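T9SS C-terminal target domain-containing protein (Bacteroides cellulosilyticus, PDB 5JVK) probably hydrolyses O-glycosidic bonds in carbohydrates, as a family 39 glycoside hydrolase of a gut symbiont. Local coordinates at residues Lys41-Arg44 / Leu49-Ser52; Gly23-Ala28 / Val89-Val94; Gly53-Asn56 / Glu60-Ile63; Leu394-Ser397 / Pro401-Ser404; Leu466-Ile469 / Glu475-Leu478. All coordinates share one frame; numbering follows the deposited sequence.

Contact 1. Residues Lys41-Arg44 / Leu49-Ser52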
loop_
_atom_site.group_PDB
_atom_site.type_symbol
_atom_site.label_atom_id
_atom_site.label_comp_id
_atom_site.label_asym_id
_atom_site.label_seq_id
_atom_site.Cartn_x
_atom_site.Cartn_y
_atom_site.Cartn_z
ATOM N N LYS A 41 2.742 13.942 26.722
ATOM C CA LYS A 41 3.474 12.691 26.939
ATOM C C LYS A 41 3.407 11.848 25.669
ATOM O O LYS A 41 2.313 11.545 25.192
ATOM C CB LYS A 41 2.853 11.900 28.090
ATOM C CG LYS A 41 3.173 12.434 29.476
ATOM C CD LYS A 41 2.478 11.626 30.566
ATOM C CE LYS A 41 3.175 10.300 30.842
ATOM N NZ LYS A 41 2.315 9.361 31.615
ATOM N N LEU A 42 4.572 11.484 25.128
ATOM C CA LEU A 42 4.667 10.552 23.999
ATOM C C LEU A 42 5.081 9.190 24.532
ATOM O O LEU A 42 6.209 9.033 24.984
ATOM C CB LEU A 42 5.691 11.035 22.969
ATOM C CG LEU A 42 5.272 12.222 22.100
ATOM C CD1 LEU A 42 6.486 12.811 21.397
ATOM C CD2 LEU A 42 4.207 11.827 21.090
ATOM N N VAL A 43 4.168 8.218 24.462
ATOM C CA VAL A 43 4.369 6.871 25.012
ATOM C C VAL A 43 4.444 5.839 23.882
ATOM O O VAL A 43 3.495 5.686 23.112
ATOM C CB VAL A 43 3.215 6.486 25.965
ATOM C CG1 VAL A 43 3.561 5.217 26.736
ATOM C CG2 VAL A 43 2.901 7.631 26.922
ATOM N N ARG A 44 5.565 5.122 23.806
ATOM C CA ARG A 44 5.825 4.171 22.720
ATOM C C ARG A 44 5.033 2.874 22.894
ATOM O O ARG A 44 4.826 2.416 24.019
ATOM C CB ARG A 44 7.322 3.847 22.651
ATOM C CG ARG A 44 7.724 3.017 21.442
ATOM C CD ARG A 44 9.205 3.120 21.117
ATOM N NE ARG A 44 10.060 2.475 22.111
ATOM C CZ ARG A 44 11.387 2.374 22.020
ATOM N NH1 ARG A 44 12.045 2.876 20.975
ATOM N NH2 ARG A 44 12.075 1.763 22.978
ATOM N N LEU A 49 8.129 3.495 26.420
ATOM C CA LEU A 49 9.172 4.520 26.471
ATOM C C LEU A 49 8.495 5.885 26.342
ATOM O O LEU A 49 7.801 6.147 25.356
ATOM C CB LEU A 49 10.194 4.322 25.346
ATOM C CG LEU A 49 11.389 5.283 25.289
ATOM C CD1 LEU A 49 12.268 5.130 26.522
ATOM C CD2 LEU A 49 12.202 5.048 24.025
ATOM N N THR A 50 8.686 6.731 27.353
ATOM C CA THR A 50 7.940 7.982 27.491
ATOM C C THR A 50 8.851 9.202 27.343
ATOM O O THR A 50 9.986 9.199 27.824
ATOM C CB THR A 50 7.212 8.033 28.851
ATOM O OG1 THR A 50 6.363 6.883 28.975
ATOM C CG2 THR A 50 6.366 9.299 28.985
ATOM N N PHE A 51 8.342 10.229 26.663
ATOM C CA PHE A 51 9.021 11.519 26.528
ATOM C C PHE A 51 8.039 12.638 26.864
ATOM O O PHE A 51 6.895 12.610 26.411
ATOM C CB PHE A 51 9.568 11.690 25.111
ATOM C CG PHE A 51 10.588 10.658 24.737
ATOM C CD1 PHE A 51 11.880 10.723 25.250
ATOM C CD2 PHE A 51 10.258 9.605 23.886
ATOM C CE1 PHE A 51 12.829 9.766 24.916
ATOM C CE2 PHE A 51 11.201 8.644 23.549
ATOM C CZ PHE A 51 12.486 8.722 24.066
ATOM N N SER A 52 8.496 13.612 27.653
ATOM C CA SER A 52 7.632 14.666 28.193
ATOM C C SER A 52 8.069 16.057 27.769
ATOM O O SER A 52 9.249 16.299 27.514
ATOM C CB SER A 52 7.609 14.594 29.719
ATOM O OG SER A 52 6.836 13.489 30.147
#

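Contact 2. Residues Gly23-Ala28 / Val89-Val94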
loop_
_atom_site.group_PDB
_atom_site.type_symbol
_atom_site.label_atom_id
_atom_site.label_comp_id
_atom_site.label_asym_id
_atom_site.label_seq_id
_atom_site.Cartn_x
_atom_site.Cartn_y
_atom_site.Cartn_z
ATOM N N GLY A 23 14.631 13.245 17.205
ATOM C CA GLY A 23 14.877 14.672 17.473
ATOM C C GLY A 23 13.706 15.426 18.078
ATOM O O GLY A 23 12.802 14.823 18.659
ATOM N N LYS A 24 13.739 16.755 17.942
ATOM C CA LYS A 24 12.692 17.641 18.472
ATOM C C LYS A 24 11.434 17.569 17.619
ATOM O O LYS A 24 11.479 17.866 16.424
ATOM C CB LYS A 24 13.162 19.105 18.534
ATOM C CG LYS A 24 13.899 19.477 19.809
ATOM C CD LYS A 24 13.969 20.986 20.000
ATOM C CE LYS A 24 14.984 21.378 21.061
ATOM N NZ LYS A 24 14.812 20.647 22.346
ATOM N N LYS A 25 10.320 17.204 18.254
ATOM C CA LYS A 25 9.039 17.032 17.576
ATOM C C LYS A 25 8.021 18.069 18.047
ATOM O O LYS A 25 7.585 18.043 19.198
ATOM C CB LYS A 25 8.511 15.611 17.812
ATOM C CG LYS A 25 9.481 14.497 17.419
ATOM C CD LYS A 25 9.958 14.608 15.975
ATOM C CE LYS A 25 10.909 13.484 15.604
ATOM N NZ LYS A 25 11.484 13.691 14.245
ATOM N N ASN A 26 7.664 18.982 17.142
ATOM C CA ASN A 26 6.661 20.014 17.395
ATOM C C ASN A 26 5.268 19.399 17.212
ATOM O O ASN A 26 4.676 19.472 16.132
ATOM C CB ASN A 26 6.892 21.208 16.447
ATOM C CG ASN A 26 6.098 22.452 16.832
ATOM O OD1 ASN A 26 5.374 22.477 17.829
ATOM N ND2 ASN A 26 6.243 23.505 16.032
ATOM N N VAL A 27 4.763 18.786 18.280
ATOM C CA VAL A 27 3.502 18.026 18.232
ATOM C C VAL A 27 2.229 18.885 18.282
ATOM O O VAL A 27 1.235 18.543 17.636
ATOM C CB VAL A 27 3.431 16.932 19.331
ATOM C CG1 VAL A 27 4.641 16.009 19.243
ATOM C CG2 VAL A 27 3.288 17.525 20.734
ATOM N N ALA A 28 2.252 19.981 19.042
ATOM C CA ALA A 28 1.057 20.812 19.243
ATOM C C ALA A 28 1.387 22.230 19.715
ATOM O O ALA A 28 2.549 22.551 19.974
ATOM C CB ALA A 28 0.121 20.131 20.235
ATOM N N VAL A 89 -4.081 11.386 20.658
ATOM C CA VAL A 89 -3.861 10.936 19.278
ATOM C C VAL A 89 -2.577 10.110 19.218
ATOM O O VAL A 89 -1.861 9.993 20.215
ATOM C CB VAL A 89 -3.777 12.118 18.277
ATOM C CG1 VAL A 89 -5.120 12.825 18.176
ATOM C CG2 VAL A 89 -2.674 13.102 18.655
ATOM N N ASN A 90 -2.295 9.535 18.054
ATOM C CA ASN A 90 -1.046 8.812 17.825
ATOM C C ASN A 90 -0.065 9.664 17.023
ATOM O O ASN A 90 -0.467 10.586 16.304
ATOM C CB ASN A 90 -1.322 7.482 17.123
ATOM C CG ASN A 90 -2.079 6.510 18.008
ATOM O OD1 ASN A 90 -3.272 6.277 17.814
ATOM N ND2 ASN A 90 -1.390 5.944 18.995
ATOM N N TYR A 91 1.220 9.350 17.175
ATOM C CA TYR A 91 2.305 10.083 16.531
ATOM C C TYR A 91 3.393 9.100 16.097
ATOM O O TYR A 91 3.949 8.373 16.921
ATOM C CB TYR A 91 2.873 11.126 17.497
ATOM C CG TYR A 91 3.759 12.161 16.841
ATOM C CD1 TYR A 91 3.209 13.241 16.149
ATOM C CD2 TYR A 91 5.149 12.067 16.918
ATOM C CE1 TYR A 91 4.017 14.194 15.546
ATOM C CE2 TYR A 91 5.967 13.015 16.316
ATOM C CZ TYR A 91 5.398 14.075 15.632
ATOM O OH TYR A 91 6.206 15.014 15.038
ATOM N N ALA A 92 3.681 9.082 14.797
ATOM C CA ALA A 92 4.619 8.128 14.212
ATOM C C ALA A 92 5.977 8.789 13.988
ATOM O O ALA A 92 6.096 9.704 13.173
ATOM C CB ALA A 92 4.063 7.593 12.898
ATOM N N VAL A 93 6.989 8.329 14.725
ATOM C CA VAL A 93 8.378 8.733 14.503
ATOM C C VAL A 93 9.061 7.633 13.679
ATOM O O VAL A 93 9.526 6.628 14.225
ATOM C CB VAL A 93 9.121 8.989 15.835
ATOM C CG1 VAL A 93 10.547 9.462 15.574
ATOM C CG2 VAL A 93 8.358 10.012 16.670
ATOM N N VAL A 94 9.112 7.844 12.363
ATOM C CA VAL A 94 9.532 6.811 11.397
ATOM C C VAL A 94 10.973 7.024 10.928
ATOM O O VAL A 94 11.492 8.136 11.041
ATOM C CB VAL A 94 8.584 6.757 10.165
ATOM C CG1 VAL A 94 7.138 6.598 10.612
ATOM C CG2 VAL A 94 8.749 7.973 9.256
#

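Contact 3. Residues Gly53-Asn56 / Glu60-Ile63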
loop_
_atom_site.group_PDB
_atom_site.type_symbol
_atom_site.label_atom_id
_atom_site.label_comp_id
_atom_site.label_asym_id
_atom_site.label_seq_id
_atom_site.Cartn_x
_atom_site.Cartn_y
_atom_site.Cartn_z
ATOM N N GLY A 53 7.098 16.964 27.712
ATOM C CA GLY A 53 7.344 18.371 27.397
ATOM C C GLY A 53 6.202 19.250 27.871
ATOM O O GLY A 53 5.071 18.778 28.011
ATOM N N VAL A 54 6.503 20.527 28.119
ATOM C CA VAL A 54 5.517 21.503 28.611
ATOM C C VAL A 54 5.555 22.779 27.761
ATOM O O VAL A 54 6.618 23.184 27.287
ATOM C CB VAL A 54 5.766 21.863 30.097
ATOM C CG1 VAL A 54 4.610 22.690 30.656
ATOM C CG2 VAL A 54 5.972 20.602 30.933
ATOM N N ALA A 55 4.387 23.395 27.573
ATOM C CA ALA A 55 4.258 24.657 26.837
ATOM C C ALA A 55 3.237 25.578 27.515
ATOM O O ALA A 55 2.108 25.161 27.796
ATOM C CB ALA A 55 3.849 24.389 25.398
ATOM N N ASN A 56 3.639 26.825 27.764
ATOM C CA ASN A 56 2.761 27.832 28.379
ATOM C C ASN A 56 1.811 28.432 27.339
ATOM O O ASN A 56 1.902 28.111 26.151
ATOM C CB ASN A 56 3.595 28.941 29.036
ATOM C CG ASN A 56 4.491 28.422 30.143
ATOM O OD1 ASN A 56 4.167 27.444 30.820
ATOM N ND2 ASN A 56 5.624 29.080 30.337
ATOM N N GLU A 60 4.616 26.890 21.653
ATOM C CA GLU A 60 4.657 25.622 20.921
ATOM C C GLU A 60 5.122 24.498 21.852
ATOM O O GLU A 60 6.099 24.663 22.588
ATOM C CB GLU A 60 5.619 25.724 19.730
ATOM C CG GLU A 60 5.184 26.694 18.635
ATOM C CD GLU A 60 4.132 26.128 17.688
ATOM O OE1 GLU A 60 3.576 25.038 17.955
ATOM O OE2 GLU A 60 3.861 26.783 16.659
ATOM N N LEU A 61 4.419 23.366 21.817
ATOM C CA LEU A 61 4.824 22.170 22.562
ATOM C C LEU A 61 5.793 21.339 21.722
ATOM O O LEU A 61 5.413 20.814 20.672
ATOM C CB LEU A 61 3.606 21.326 22.950
ATOM C CG LEU A 61 3.864 19.975 23.635
ATOM C CD1 LEU A 61 4.778 20.117 24.845
ATOM C CD2 LEU A 61 2.547 19.324 24.031
ATOM N N VAL A 62 7.033 21.222 22.200
ATOM C CA VAL A 62 8.087 20.470 21.522
ATOM C C VAL A 62 8.651 19.424 22.486
ATOM O O VAL A 62 8.934 19.742 23.642
ATOM C CB VAL A 62 9.213 21.406 21.033
ATOM C CG1 VAL A 62 10.327 20.617 20.352
ATOM C CG2 VAL A 62 8.648 22.463 20.088
ATOM N N ILE A 63 8.809 18.187 22.005
ATOM C CA ILE A 63 9.283 17.064 22.826
ATOM C C ILE A 63 10.507 16.423 22.173
ATOM O O ILE A 63 10.500 16.143 20.974
ATOM C CB ILE A 63 8.182 15.993 23.027
ATOM C CG1 ILE A 63 6.892 16.650 23.546
ATOM C CG2 ILE A 63 8.654 14.901 23.992
ATOM C CD1 ILE A 63 5.745 15.696 23.807
HETATM O O HOH W 1 8.013 22.824 24.642
#

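Contact 4. Residues Leu394-Ser397 / Pro401-Ser404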
loop_
_atom_site.group_PDB
_atom_site.type_symbol
_atom_site.label_atom_id
_atom_site.label_comp_id
_atom_site.label_asym_id
_atom_site.label_seq_id
_atom_site.Cartn_x
_atom_site.Cartn_y
_atom_site.Cartn_z
ATOM N N LEU A 394 -4.204 3.318 6.539
ATOM C CA LEU A 394 -2.987 3.507 7.335
ATOM C C LEU A 394 -3.143 4.710 8.270
ATOM O O LEU A 394 -2.578 4.729 9.364
ATOM C CB LEU A 394 -1.769 3.707 6.428
ATOM C CG LEU A 394 -1.548 2.679 5.315
ATOM C CD1 LEU A 394 -0.308 3.031 4.510
ATOM C CD2 LEU A 394 -1.438 1.264 5.860
ATOM N N LEU A 395 -3.890 5.715 7.816
ATOM C CA LEU A 395 -4.285 6.855 8.641
ATOM C C LEU A 395 -5.777 6.788 8.930
ATOM O O LEU A 395 -6.542 6.218 8.149
ATOM C CB LEU A 395 -3.987 8.171 7.918
ATOM C CG LEU A 395 -2.569 8.397 7.402
ATOM C CD1 LEU A 395 -2.503 9.722 6.659
ATOM C CD2 LEU A 395 -1.560 8.365 8.539
ATOM N N ARG A 396 -6.181 7.389 10.046
ATOM C CA ARG A 396 -7.595 7.568 10.371
ATOM C C ARG A 396 -8.137 8.773 9.611
ATOM O O ARG A 396 -7.376 9.498 8.962
ATOM C CB ARG A 396 -7.774 7.773 11.873
ATOM C CG ARG A 396 -7.234 6.627 12.710
ATOM C CD ARG A 396 -7.807 6.637 14.115
ATOM N NE ARG A 396 -7.521 5.382 14.805
ATOM C CZ ARG A 396 -6.373 5.077 15.418
ATOM N NH1 ARG A 396 -5.346 5.937 15.453
ATOM N NH2 ARG A 396 -6.249 3.885 16.006
ATOM N N SER A 397 -9.447 8.988 9.692
ATOM C CA SER A 397 -10.101 10.123 9.015
ATOM C C SER A 397 -9.538 11.491 9.435
ATOM O O SER A 397 -9.486 12.412 8.620
ATOM C CB SER A 397 -11.614 10.092 9.249
ATOM O OG SER A 397 -11.916 10.327 10.611
ATOM N N PRO A 401 -2.063 8.614 12.487
ATOM C CA PRO A 401 -1.527 7.346 11.981
ATOM C C PRO A 401 -1.934 6.146 12.833
ATOM O O PRO A 401 -1.942 6.234 14.065
ATOM C CB PRO A 401 -0.011 7.559 12.038
ATOM C CG PRO A 401 0.182 8.513 13.161
ATOM C CD PRO A 401 -1.015 9.425 13.134
ATOM N N LYS A 402 -2.294 5.054 12.164
ATOM C CA LYS A 402 -2.516 3.761 12.809
ATOM C C LYS A 402 -1.175 3.013 12.812
ATOM O O LYS A 402 -0.245 3.433 12.113
ATOM C CB LYS A 402 -3.588 2.974 12.053
ATOM C CG LYS A 402 -4.964 3.635 12.069
ATOM C CD LYS A 402 -5.859 3.123 10.952
ATOM C CE LYS A 402 -6.162 1.643 11.108
ATOM N NZ LYS A 402 -7.128 1.156 10.088
ATOM N N PRO A 403 -1.054 1.920 13.601
ATOM C CA PRO A 403 0.198 1.138 13.615
ATOM C C PRO A 403 0.690 0.658 12.240
ATOM O O PRO A 403 1.899 0.550 12.033
ATOM C CB PRO A 403 -0.156 -0.063 14.496
ATOM C CG PRO A 403 -1.181 0.463 15.432
ATOM C CD PRO A 403 -2.000 1.431 14.624
ATOM N N SER A 404 -0.239 0.379 11.323
ATOM C CA SER A 404 0.095 -0.053 9.966
ATOM C C SER A 404 0.920 0.965 9.179
ATOM O O SER A 404 1.717 0.581 8.316
ATOM C CB SER A 404 -1.173 -0.413 9.190
ATOM O OG SER A 404 -2.084 0.667 9.176
#

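Contact 5. Residues Leu466-Ile469 / Glu475-Leu478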
loop_
_atom_site.group_PDB
_atom_site.type_symbol
_atom_site.label_atom_id
_atom_site.label_comp_id
_atom_site.label_asym_id
_atom_site.label_seq_id
_atom_site.Cartn_x
_atom_site.Cartn_y
_atom_site.Cartn_z
ATOM N N LEU A 466 26.071 -6.963 13.324
ATOM C CA LEU A 466 24.610 -7.064 13.290
ATOM C C LEU A 466 23.928 -6.062 14.222
ATOM O O LEU A 466 24.387 -5.831 15.343
ATOM C CB LEU A 466 24.167 -8.488 13.647
ATOM C CG LEU A 466 24.473 -9.585 12.619
ATOM C CD1 LEU A 466 24.183 -10.959 13.204
ATOM C CD2 LEU A 466 23.690 -9.382 11.330
ATOM N N ARG A 467 22.842 -5.466 13.732
ATOM C CA ARG A 467 21.923 -4.664 14.538
ATOM C C ARG A 467 20.541 -5.298 14.465
ATOM O O ARG A 467 20.116 -5.714 13.392
ATOM C CB ARG A 467 21.835 -3.232 14.009
ATOM C CG ARG A 467 22.921 -2.285 14.495
ATOM C CD ARG A 467 22.495 -0.838 14.272
ATOM N NE ARG A 467 22.146 -0.584 12.870
ATOM C CZ ARG A 467 21.327 0.375 12.425
ATOM N NH1 ARG A 467 20.722 1.226 13.260
ATOM N NH2 ARG A 467 21.099 0.484 11.115
ATOM N N LEU A 468 19.842 -5.353 15.598
ATOM C CA LEU A 468 18.480 -5.882 15.659
ATOM C C LEU A 468 17.472 -4.739 15.723
ATOM O O LEU A 468 17.511 -3.936 16.652
ATOM C CB LEU A 468 18.320 -6.786 16.881
ATOM C CG LEU A 468 16.958 -7.441 17.118
ATOM C CD1 LEU A 468 16.562 -8.327 15.946
ATOM C CD2 LEU A 468 16.988 -8.241 18.410
ATOM N N ILE A 469 16.578 -4.684 14.734
ATOM C CA ILE A 469 15.510 -3.680 14.654
ATOM C C ILE A 469 14.164 -4.405 14.696
ATOM O O ILE A 469 14.008 -5.442 14.053
ATOM C CB ILE A 469 15.595 -2.865 13.333
ATOM C CG1 ILE A 469 17.018 -2.326 13.092
ATOM C CG2 ILE A 469 14.575 -1.729 13.320
ATOM C CD1 ILE A 469 17.546 -1.391 14.165
ATOM N N GLU A 475 15.601 -0.001 18.090
ATOM C CA GLU A 475 16.780 -0.863 18.137
ATOM C C GLU A 475 16.804 -1.652 19.443
ATOM O O GLU A 475 16.499 -1.111 20.504
ATOM C CB GLU A 475 18.061 -0.041 17.991
ATOM C CG GLU A 475 19.323 -0.897 17.911
ATOM C CD GLU A 475 20.530 -0.176 17.335
ATOM O OE1 GLU A 475 20.371 0.894 16.702
ATOM O OE2 GLU A 475 21.651 -0.704 17.503
ATOM N N MET A 476 17.175 -2.928 19.342
ATOM C CA MET A 476 17.265 -3.837 20.484
ATOM C C MET A 476 18.664 -4.446 20.526
ATOM O O MET A 476 19.295 -4.601 19.482
ATOM C CB MET A 476 16.241 -4.967 20.347
ATOM C CG MET A 476 14.785 -4.520 20.328
ATOM S SD MET A 476 13.682 -5.807 19.705
ATOM C CE MET A 476 13.925 -7.099 20.926
ATOM N N PRO A 477 19.158 -4.804 21.727
ATOM C CA PRO A 477 20.407 -5.567 21.785
ATOM C C PRO A 477 20.194 -7.020 21.349
ATOM O O PRO A 477 19.060 -7.501 21.344
ATOM C CB PRO A 477 20.791 -5.494 23.265
ATOM C CG PRO A 477 19.492 -5.354 23.976
ATOM C CD PRO A 477 18.621 -4.529 23.073
ATOM N N LEU A 478 21.278 -7.693 20.972
ATOM C CA LEU A 478 21.234 -9.111 20.617
ATOM C C LEU A 478 21.379 -9.976 21.868
ATOM O O LEU A 478 22.036 -9.576 22.828
ATOM C CB LEU A 478 22.357 -9.451 19.636
ATOM C CG LEU A 478 22.338 -8.727 18.287
ATOM C CD1 LEU A 478 23.654 -8.920 17.554
ATOM C CD2 LEU A 478 21.187 -9.212 17.424
HETATM O O HOH W 2 21.658 -4.202 17.973
#

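Contact 1. Residues Lys41-Arg44 / Leu49-Ser52
Arg-44 and Leu-49 meet at the turn end of an antiparallel beta hairpin formed by strands 37-44 and 50-55, and the arginine can be followed outward from its root. Its CB lies 3.6 Å from Leu-49 O, the same carbonyl that receives the Arg-44 backbone N-H. CG stands anti to the backbone N (chi1 -172°), and a bend at chi3 (69°) brings the far end back over the leucine. There NE passes 3.7 Å from Leu-49 CB. At the centre of the guanidinium, Leu-49 CD2 sits over one face, 3.4 Å from Arg-44 CZ, so this face is covered by a methyl while the nitrogens reach other partners: NH2 forms a salt bridge with Asp-47 in the turn, and NH1 pairs with Glu-67 and the carbonyl of Leu-68. Two salt bridges and a carbonyl bond probably hold the guanidinium in this rotation.

Farther from the turn the backbones are in regular register. Leu-42 N donates to Phe-51 O at 2.9 Å in an almost straight bond (173°), lying in the carbonyl plane, and Phe-51 N returns a bond to Leu-42 O. Leu-42 and Phe-51 share the face that also meets Ile-63 of strand 60-65. On the reverse face Val-43 runs alongside Thr-50, whose OG1 bonds to Asn-48 O. Beyond them the bent lysine chain passes Thr-50 at a slant, with Lys-41 CE 3.8 Å from Thr-50 CG2.

Contact 2. Residues Gly23-Ala28 / Val89-Val94
Val-27 and Lys-25 approach Tyr-91 from the facing sheet. Val-27 CG1 stands over one face of the phenol ring, 4.2 Å from the ring centroid and only 11° off the normal, which qualifies as a CH-pi contact. Lys-25 comes to the hydroxyl end: its CB is 3.7 Å from Tyr-91 OH and 3.9 Å from Tyr-91 CE2, an approach that belongs neither to the face nor to the edge. A bend at chi2 (-55°) carries the rest of the lysine chain on past the phenol oxygen, and Lys-25 CE then lies 4.0 Å from Val-93 CG1.

The next shell sets these groups in place. Strand 23-30 is bonded through its backbone to strand 60-65, with Lys-25 paired to Ile-63, while strand 83-94 pairs with strand 69-78, where Val-89 meets Leu-73. The two segments run almost antiparallel (166°) with axes 10.2 Å apart, a spacing too wide for backbone bonding and fit for two sheets packed face to face, as in a beta sandwich. Leu-17 adds to the cover of Tyr-91.

Lys-25 NZ bonds to Asp-21 O and Ser-19 OG outside the two segments, so the buried lysine meets the opposing strand through its methylene chain while its ammonium is satisfied by its own neighbourhood. Between these two strands the attraction thus rests on van der Waals and CH-pi contact.

Contact 3. Residues Gly53-Asn56 / Glu60-Ile63
Glu-60 O lies 3.6 Å from the methyl of Ala-55 CB, the first touch between two strands that run antiparallel (169°) yet have axes 5.9 Å apart, wider than a directly bonded pair. The Glu-60 side chain starts away from strand 50-55 and touches Asn-26 and Lys-29 of strand 23-30.

Leu-61 does most of the joining. Its CB is 3.9 Å from Ala-55 CB, and a chi1 of 175° sets CG anti to the backbone N and sends the branch across to the other strand, where CD1 rests 3.4 Å from Gly-53 O. The methyl thus lies against bare backbone, where glycine offers no side chain to hold it off.

At Val-62 the link becomes water-mediated. Its N-H is accepted by a water at 3.1 Å. The same water can donate to Val-54 O, 3.0 Å from it, though it has more acceptors in reach than protons; a further bond to Glu-60 O is weak. The water thus bridges Val-62 N and Val-54 O across the gap between the strands.

Ile-63 closes the walk with CG1 4.2 Å from Gly-53 N. Each strand takes its backbone partners from its own sheet: Gly-53 and Ala-55 pair with Gly-40 and Leu-38, whereas Leu-61 pairs with Ala-28. Strands adjacent in sequence but bonded into different sheets define a beta-arch, here at the edge of a beta sandwich.

Contact 4. Residues Leu394-Ser397 / Pro401-Ser404
A short loop closed at its base by one backbone hydrogen bond, and lined by side chains, brings Leu-394 and Leu-395 against Pro-401 and Lys-402 just ahead of helix 403-415. The evidence is the bond from Lys-402 N to Leu-394 O, 2.8 Å long and close to straight at 164°. Next to it Leu-395 CD2 reaches over the proline, 3.6 Å from Pro-401 CA and 3.9 Å from Pro-401 CB.

Lys-402 also rises across the arginine: its CG stands over one face of the Arg-396 guanidinium, 3.9 Å from Arg-396 CZ. The bend at chi3 (64°) helps carry the ammonium off, leaving Lys-402 NZ 6.3 Å from Arg-396 NE, where it bonds to Ser-345 OG and Gly-393 O. The loop follows strand 373-375, a strand of the closed eight-stranded parallel barrel, and leads into helix 403-415.

Arg-396 NH1 bonds to Asn-90 OD1, while Pro-401 O takes the hydroxyl of Tyr-70; both partners belong to the N-terminal beta strands. On the helix side, Leu-394 CD2 packs 3.4 Å from Ser-404 OG, whose polar partner is Gln-353 OE1 of helix 350-366.

Contact 5. Residues Leu466-Ile469 / Glu475-Leu478
At Glu-475 a chi1 of -175° puts CG opposite the backbone N, and the chain stays extended beyond, while Arg-467 folds at chi3 (-55°), and the two side chains cross at about a right angle. The outcome is a modest salt bridge: Arg-467 NH1 to Glu-475 OE1 is 3.5 Å, a weak bond that enters at the edge of the guanidinium, near its plane. Since the guanidinium and carboxylate planes are 70° apart, the groups do not form a flat two-bond pair, and the second oxygen, Glu-475 OE2, instead lies 3.3 Å from Arg-467 CD.

Ile-469 CD1 lies over one face of the Arg-467 guanidinium, offset toward its rim, and 4.1 Å from Glu-475 CB. The reverse face is apolar. Leu-468 packs its CD2 3.9 Å from Met-476 CB and its CB 3.8 Å from Leu-478 CD2, and Leu-496 of strand 494-498 covers both leucines.

The backbones separate as the chain leaves the turn. Met-476 N donates to Leu-468 O at 2.9 Å, but between Leu-468 N and Met-476 O a water is interposed, accepting from the first and donating to the second at 2.8 Å. Past this water, Pro-477 and Leu-478 leave regular strand structure, and contact continues through side chains. Strand 466-469 is meanwhile bonded to strand 494-498, so the arrangement is a frayed beta hairpin at the margin of the C-terminal antiparallel sheet.

From the N terminus, residues 23-28 open contact 2, which closes only at 89-94, after contacts 1 and 3 have both formed inside that long loop. Contact 1 closes the short turn between strands 37-44 and 50-55; contact 3 follows from the same strand 50-55 into strand 60-65, crossing to the other sheet. Together the three tie up the N-terminal sandwich, with Leu-42 of contact 1 touching Val-27 and Tyr-91 of contact 2. The barrel strands then intervene before contact 4 closes a small loop leading into helix 403-415; there Ala-92 packs against Pro-401, linking sandwich to barrel. Contact 5 comes last, a separate hairpin about 26 Å from contact 4 between centres. None of the loops cross.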